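Local coordinates for protein putative nucleoside-diphosphate-sugar epimerase (Staphylococcus aureus subsp. aureus, PDB 3E48) that is of unknown function but probably binds NAD(P)(H) through a Rossmann-type domain, and is putatively a nucleoside-diphosphate-sugar epimerase, at residues Asp134-Arg139 with Lys193-Ser198; Ser58-Phe63 with Lys94-Ala99. One frame throughout, in Å; residues are numbered along the deposited sequence.

Contact 1 (Asp134-Arg139 with Lys193-Ser198)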
loop_
_atom_site.group_PDB
_atom_site.type_symbol
_atom_site.label_atom_id
_atom_site.label_comp_id
_atom_site.label_asym_id
_atom_site.label_seq_id
_atom_site.Cartn_x
_atom_site.Cartn_y
_atom_site.Cartn_z
ATOM N N ASP B 134 13.801 8.574 9.660
ATOM C CA ASP B 134 13.852 9.515 8.548
ATOM C C ASP B 134 14.031 8.695 7.271
ATOM O O ASP B 134 14.802 7.737 7.249
ATOM C CB ASP B 134 15.038 10.481 8.688
ATOM C CG ASP B 134 14.876 11.459 9.839
ATOM O OD1 ASP B 134 13.727 11.724 10.259
ATOM O OD2 ASP B 134 15.909 11.986 10.313
ATOM N N TYR B 135 13.322 9.058 6.208
ATOM C CA TYR B 135 13.461 8.315 4.967
ATOM C C TYR B 135 13.161 9.147 3.728
ATOM O O TYR B 135 12.516 10.196 3.798
ATOM C CB TYR B 135 12.571 7.055 4.974
ATOM C CG TYR B 135 11.084 7.333 4.895
ATOM C CD1 TYR B 135 10.378 7.797 6.006
ATOM C CD2 TYR B 135 10.389 7.155 3.698
ATOM C CE1 TYR B 135 9.012 8.079 5.922
ATOM C CE2 TYR B 135 9.031 7.432 3.605
ATOM C CZ TYR B 135 8.350 7.896 4.716
ATOM O OH TYR B 135 7.009 8.192 4.609
ATOM N N THR B 136 13.649 8.655 2.597
ATOM C CA THR B 136 13.467 9.290 1.298
ATOM C C THR B 136 12.899 8.184 0.429
ATOM O O THR B 136 13.529 7.142 0.257
ATOM C CB THR B 136 14.823 9.765 0.728
ATOM O OG1 THR B 136 15.427 10.682 1.651
ATOM C CG2 THR B 136 14.636 10.465 -0.611
ATOM N N TYR B 137 11.697 8.395 -0.094
ATOM C CA TYR B 137 11.056 7.383 -0.921
ATOM C C TYR B 137 11.208 7.758 -2.393
ATOM O O TYR B 137 10.679 8.771 -2.856
ATOM C CB TYR B 137 9.582 7.252 -0.522
ATOM C CG TYR B 137 8.961 5.943 -0.941
ATOM C CD1 TYR B 137 8.395 5.790 -2.205
ATOM C CD2 TYR B 137 8.997 4.833 -0.096
ATOM C CE1 TYR B 137 7.884 4.558 -2.622
ATOM C CE2 TYR B 137 8.490 3.597 -0.504
ATOM C CZ TYR B 137 7.939 3.470 -1.768
ATOM O OH TYR B 137 7.447 2.257 -2.190
ATOM N N VAL B 138 11.959 6.934 -3.117
ATOM C CA VAL B 138 12.228 7.173 -4.528
ATOM C C VAL B 138 11.447 6.203 -5.395
ATOM O O VAL B 138 11.686 5.004 -5.350
ATOM C CB VAL B 138 13.734 6.999 -4.825
ATOM C CG1 VAL B 138 14.022 7.311 -6.290
ATOM C CG2 VAL B 138 14.547 7.895 -3.905
ATOM N N ARG B 139 10.508 6.708 -6.184
ATOM C CA ARG B 139 9.730 5.831 -7.048
ATOM C C ARG B 139 10.321 5.869 -8.452
ATOM O O ARG B 139 10.676 6.935 -8.950
ATOM C CB ARG B 139 8.260 6.272 -7.046
ATOM C CG ARG B 139 7.599 6.062 -5.683
ATOM C CD ARG B 139 6.277 6.814 -5.519
ATOM N NE ARG B 139 5.219 6.293 -6.379
ATOM C CZ ARG B 139 4.749 6.923 -7.449
ATOM N NH1 ARG B 139 5.242 8.105 -7.796
ATOM N NH2 ARG B 139 3.782 6.371 -8.172
ATOM N N LYS B 193 12.260 13.631 1.203
ATOM C CA LYS B 193 11.217 13.963 0.252
ATOM C C LYS B 193 10.851 12.738 -0.584
ATOM O O LYS B 193 11.566 11.734 -0.584
ATOM C CB LYS B 193 11.686 15.103 -0.653
ATOM C CG LYS B 193 10.556 15.799 -1.378
ATOM C CD LYS B 193 9.643 16.516 -0.396
ATOM C CE LYS B 193 8.209 16.524 -0.895
ATOM N NZ LYS B 193 7.676 15.131 -0.970
ATOM N N ARG B 194 9.724 12.824 -1.283
ATOM C CA ARG B 194 9.250 11.738 -2.131
ATOM C C ARG B 194 9.588 12.122 -3.567
ATOM O O ARG B 194 9.279 13.229 -4.004
ATOM C CB ARG B 194 7.735 11.579 -1.965
ATOM C CG ARG B 194 7.172 10.258 -2.466
ATOM C CD ARG B 194 5.674 10.167 -2.161
ATOM N NE ARG B 194 5.098 8.871 -2.517
ATOM C CZ ARG B 194 5.227 7.763 -1.792
ATOM N NH1 ARG B 194 4.665 6.636 -2.204
ATOM N NH2 ARG B 194 5.902 7.779 -0.651
ATOM N N TYR B 195 10.232 11.215 -4.292
ATOM C CA TYR B 195 10.633 11.477 -5.667
ATOM C C TYR B 195 10.106 10.459 -6.665
ATOM O O TYR B 195 9.819 9.312 -6.319
ATOM C CB TYR B 195 12.163 11.483 -5.778
ATOM C CG TYR B 195 12.845 12.586 -5.007
ATOM C CD1 TYR B 195 12.826 13.902 -5.469
ATOM C CD2 TYR B 195 13.492 12.320 -3.800
ATOM C CE1 TYR B 195 13.434 14.928 -4.747
ATOM C CE2 TYR B 195 14.099 13.338 -3.069
ATOM C CZ TYR B 195 14.065 14.642 -3.550
ATOM O OH TYR B 195 14.642 15.663 -2.825
ATOM N N LEU B 196 9.979 10.897 -7.911
ATOM C CA LEU B 196 9.572 10.019 -9.000
ATOM C C LEU B 196 10.619 10.226 -10.084
ATOM O O LEU B 196 10.794 11.336 -10.573
ATOM C CB LEU B 196 8.195 10.394 -9.557
ATOM C CG LEU B 196 7.825 9.691 -10.871
ATOM C CD1 LEU B 196 7.781 8.168 -10.700
ATOM C CD2 LEU B 196 6.476 10.217 -11.335
ATOM N N LEU B 197 11.337 9.167 -10.431
ATOM C CA LEU B 197 12.340 9.260 -11.479
ATOM C C LEU B 197 11.683 8.723 -12.745
ATOM O O LEU B 197 11.524 7.514 -12.918
ATOM C CB LEU B 197 13.580 8.438 -11.105
ATOM C CG LEU B 197 14.304 8.924 -9.840
ATOM C CD1 LEU B 197 15.535 8.060 -9.572
ATOM C CD2 LEU B 197 14.717 10.382 -10.020
ATOM N N SER B 198 11.275 9.644 -13.612
ATOM C CA SER B 198 10.609 9.289 -14.860
ATOM C C SER B 198 11.456 9.668 -16.074
ATOM O O SER B 198 12.319 10.542 -15.993
ATOM C CB SER B 198 9.246 9.988 -14.937
ATOM O OG SER B 198 9.388 11.403 -14.916
HETATM O O HOH W 1 6.727 10.044 -6.235
#

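Contact 2 (Ser58-Phe63 with Lys94-Ala99)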
loop_
_atom_site.group_PDB
_atom_site.type_symbol
_atom_site.label_atom_id
_atom_site.label_comp_id
_atom_site.label_asym_id
_atom_site.label_seq_id
_atom_site.Cartn_x
_atom_site.Cartn_y
_atom_site.Cartn_z
ATOM N N SER B 58 20.291 -11.193 10.165
ATOM C CA SER B 58 21.276 -10.946 9.122
ATOM C C SER B 58 21.214 -9.451 8.787
ATOM O O SER B 58 22.248 -8.803 8.607
ATOM C CB SER B 58 20.965 -11.781 7.873
ATOM O OG SER B 58 21.913 -11.539 6.849
HETATM N N MSE B 59 20.002 -8.903 8.716
HETATM C CA MSE B 59 19.837 -7.477 8.421
HETATM C C MSE B 59 20.355 -6.635 9.585
HETATM O O MSE B 59 21.042 -5.634 9.383
HETATM C CB MSE B 59 18.362 -7.147 8.141
HETATM C CG MSE B 59 17.896 -7.468 6.718
HETATM SE SE MSE B 59 17.908 -5.924 5.492
HETATM C CE MSE B 59 16.018 -5.888 5.067
ATOM N N VAL B 60 20.022 -7.036 10.808
ATOM C CA VAL B 60 20.490 -6.316 11.989
ATOM C C VAL B 60 22.016 -6.236 11.996
ATOM O O VAL B 60 22.595 -5.162 12.198
ATOM C CB VAL B 60 20.034 -7.007 13.296
ATOM C CG1 VAL B 60 20.706 -6.354 14.494
ATOM C CG2 VAL B 60 18.524 -6.915 13.428
ATOM N N GLU B 61 22.669 -7.371 11.768
ATOM C CA GLU B 61 24.128 -7.412 11.759
ATOM C C GLU B 61 24.726 -6.526 10.672
ATOM O O GLU B 61 25.661 -5.770 10.925
ATOM C CB GLU B 61 24.616 -8.853 11.566
ATOM C CG GLU B 61 24.354 -9.765 12.750
ATOM C CD GLU B 61 24.981 -9.243 14.032
ATOM O OE1 GLU B 61 26.173 -8.867 13.996
ATOM O OE2 GLU B 61 24.282 -9.217 15.069
ATOM N N ALA B 62 24.184 -6.620 9.466
ATOM C CA ALA B 62 24.678 -5.837 8.341
ATOM C C ALA B 62 24.543 -4.331 8.539
ATOM O O ALA B 62 25.342 -3.562 8.006
ATOM C CB ALA B 62 23.951 -6.252 7.063
ATOM N N PHE B 63 23.538 -3.914 9.302
ATOM C CA PHE B 63 23.283 -2.493 9.537
ATOM C C PHE B 63 24.077 -1.883 10.690
ATOM O O PHE B 63 24.054 -0.666 10.877
ATOM C CB PHE B 63 21.783 -2.255 9.782
ATOM C CG PHE B 63 20.915 -2.378 8.544
ATOM C CD1 PHE B 63 21.436 -2.798 7.320
ATOM C CD2 PHE B 63 19.560 -2.067 8.614
ATOM C CE1 PHE B 63 20.613 -2.908 6.187
ATOM C CE2 PHE B 63 18.737 -2.176 7.494
ATOM C CZ PHE B 63 19.266 -2.596 6.278
ATOM N N LYS B 94 16.184 0.212 13.197
ATOM C CA LYS B 94 15.986 0.678 14.567
ATOM C C LYS B 94 16.972 0.039 15.536
ATOM O O LYS B 94 17.595 0.721 16.349
ATOM C CB LYS B 94 14.559 0.380 15.036
ATOM C CG LYS B 94 13.497 1.230 14.365
ATOM C CD LYS B 94 12.129 0.950 14.959
ATOM C CE LYS B 94 11.085 1.925 14.443
ATOM N NZ LYS B 94 9.755 1.656 15.053
ATOM N N GLN B 95 17.100 -1.278 15.442
ATOM C CA GLN B 95 17.983 -2.048 16.307
ATOM C C GLN B 95 19.436 -1.593 16.215
ATOM O O GLN B 95 20.104 -1.404 17.235
ATOM C CB GLN B 95 17.894 -3.530 15.924
ATOM C CG GLN B 95 18.325 -4.515 17.003
ATOM C CD GLN B 95 17.361 -4.555 18.178
ATOM O OE1 GLN B 95 16.142 -4.542 18.000
ATOM N NE2 GLN B 95 17.906 -4.620 19.388
ATOM N N SER B 96 19.917 -1.402 14.990
ATOM C CA SER B 96 21.307 -1.022 14.791
ATOM C C SER B 96 21.598 0.474 14.677
ATOM O O SER B 96 22.741 0.873 14.453
ATOM C CB SER B 96 21.860 -1.788 13.592
ATOM O OG SER B 96 21.844 -3.184 13.882
ATOM N N GLY B 97 20.563 1.294 14.827
ATOM C CA GLY B 97 20.749 2.738 14.801
ATOM C C GLY B 97 20.960 3.454 13.482
ATOM O O GLY B 97 21.667 4.465 13.432
ATOM N N VAL B 98 20.356 2.942 12.416
ATOM C CA VAL B 98 20.459 3.575 11.106
ATOM C C VAL B 98 19.576 4.827 11.165
ATOM O O VAL B 98 18.409 4.749 11.540
ATOM C CB VAL B 98 19.956 2.625 10.003
ATOM C CG1 VAL B 98 19.966 3.335 8.649
ATOM C CG2 VAL B 98 20.837 1.381 9.961
ATOM N N ALA B 99 20.142 5.971 10.791
ATOM C CA ALA B 99 19.436 7.246 10.850
ATOM C C ALA B 99 18.590 7.613 9.645
ATOM O O ALA B 99 17.682 8.437 9.756
ATOM C CB ALA B 99 20.432 8.367 11.122
#

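Contact 1 (Asp134-Arg139 with Lys193-Ser198)
Tyr-137, Val-138 and Arg-139 run parallel to Arg-194, Tyr-195 and Leu-196 as neighbouring strands of the central Rossmann-type sheet, their axes 4.6 Å apart at closest and 20° from parallel. Three good backbone bonds join them. Tyr-195 N donates to Tyr-137 O at 2.9 Å, Tyr-195 O accepts Arg-139 N at 2.7 Å, and Leu-197 N donates to Arg-139 O. A further bond, Tyr-137 N to Lys-193 O, is weak.

On one face the guanidinium of Arg-194 lies flat on the Tyr-137 ring, a cation-pi stack with centres 4.5 Å apart and planes at 8°. Both side chains leave their strands in the same direction, and the straight arm of Arg-194 carries its head out along the ring. Arg-194 NH2 sits 3.5 Å from Tyr-137 CD1. Arg-139 bends at CG-CD (chi3 68°) and lays its CD 3.7 Å from Arg-194 NH1. A water bound to Arg-139 NH1 also reaches Tyr-195 O, weakly.

On the other face Thr-136 CG2 meets the edge of the Tyr-195 ring at CE2, and Val-138 CG1 packs on Leu-197 CD1 at 3.7 Å. Tyr-195 OH bonds to Thr-190 O.

Two arginines thus sit close, with Arg-139 NE and Arg-194 NH1 4.2 Å apart. Asp-109 forms a salt bridge with Arg-139, which Gln-257 also binds, and a long, weak ion pair with Arg-194, which Ser-125 also binds. The carboxylate probably offsets part of the charge, mainly that of Arg-139.

Contact 2 (Ser58-Phe63 with Lys94-Ala99)
Val-60 and Phe-63, near the C-terminal end of helix 56-63, meet the C-terminal end of helix 84-96 and the loop after it. Gly-97 ends that helix in a Schellman motif: it has positive phi, and two bonds lead back into the last turn. Both helices belong to the NAD(P)H-binding, Rossmann-type domain. The reversal at Gly-97 turns the chain toward strand 100-106 and brings Val-98 back against Phe-63.

The polar link is one hydrogen bond. Ser-96 OG donates to the backbone carbonyl O of Val-60. The hydroxyl approaches off the end of the C=O bond, at a C=O...OG angle of 127°, and is tilted 28° from the carbonyl plane. Ser-96 places OG anti to its own carbonyl carbon (chi1 -63°), which turns it to the neighbouring helix. Val-60 O also takes a weak bond from Phe-63 N, within its own helix. The serine adds a side-chain donor from the other helix to a carbonyl near the end of helix 56-63, and so ties the two helix ends together.

The remaining contacts are apolar. Val-60 CG1 touches Gln-95 CG at 3.9 Å, and the bend of Gln-95 at chi2 carries its amide away from the helix 56-63 side. Ser-96 CB rests 3.8 Å from Phe-63 CB. Val-98 CG2 reaches Phe-63 at CB and at the ring atom CD2, 3.9 Å away. Val-69 of strand 68-71 touches both Phe-63 and Val-98, while Leu-89 and Ala-92 of helix 84-96 also pack on Phe-63. The phenylalanine is thus buried between helix and sheet.

At the polar end of the contact, Ser-96 OG lies 2.7 Å from Val-60 O and 3.4 Å from Val-60 CG1.

Overall arrangement
Both segments of contact 2 precede those of contact 1 in the sequence. The centres of the two contacts are 21 Å apart. Contact 1 joins two strands of the central sheet, its centre about 13 Å from the chain centre. Contact 2 joins two helix ends, its centre about 24 Å from the chain centre. Strand 100-106 links them, since it follows the loop of contact 2 and pairs with strand 134-143 of contact 1. The contacts also touch directly, with Asp-134 CB 3.5 Å from Ala-99 O. Both belong to the Rossmann-type fold: contact 1 in its sheet, contact 2 among its flanking helices.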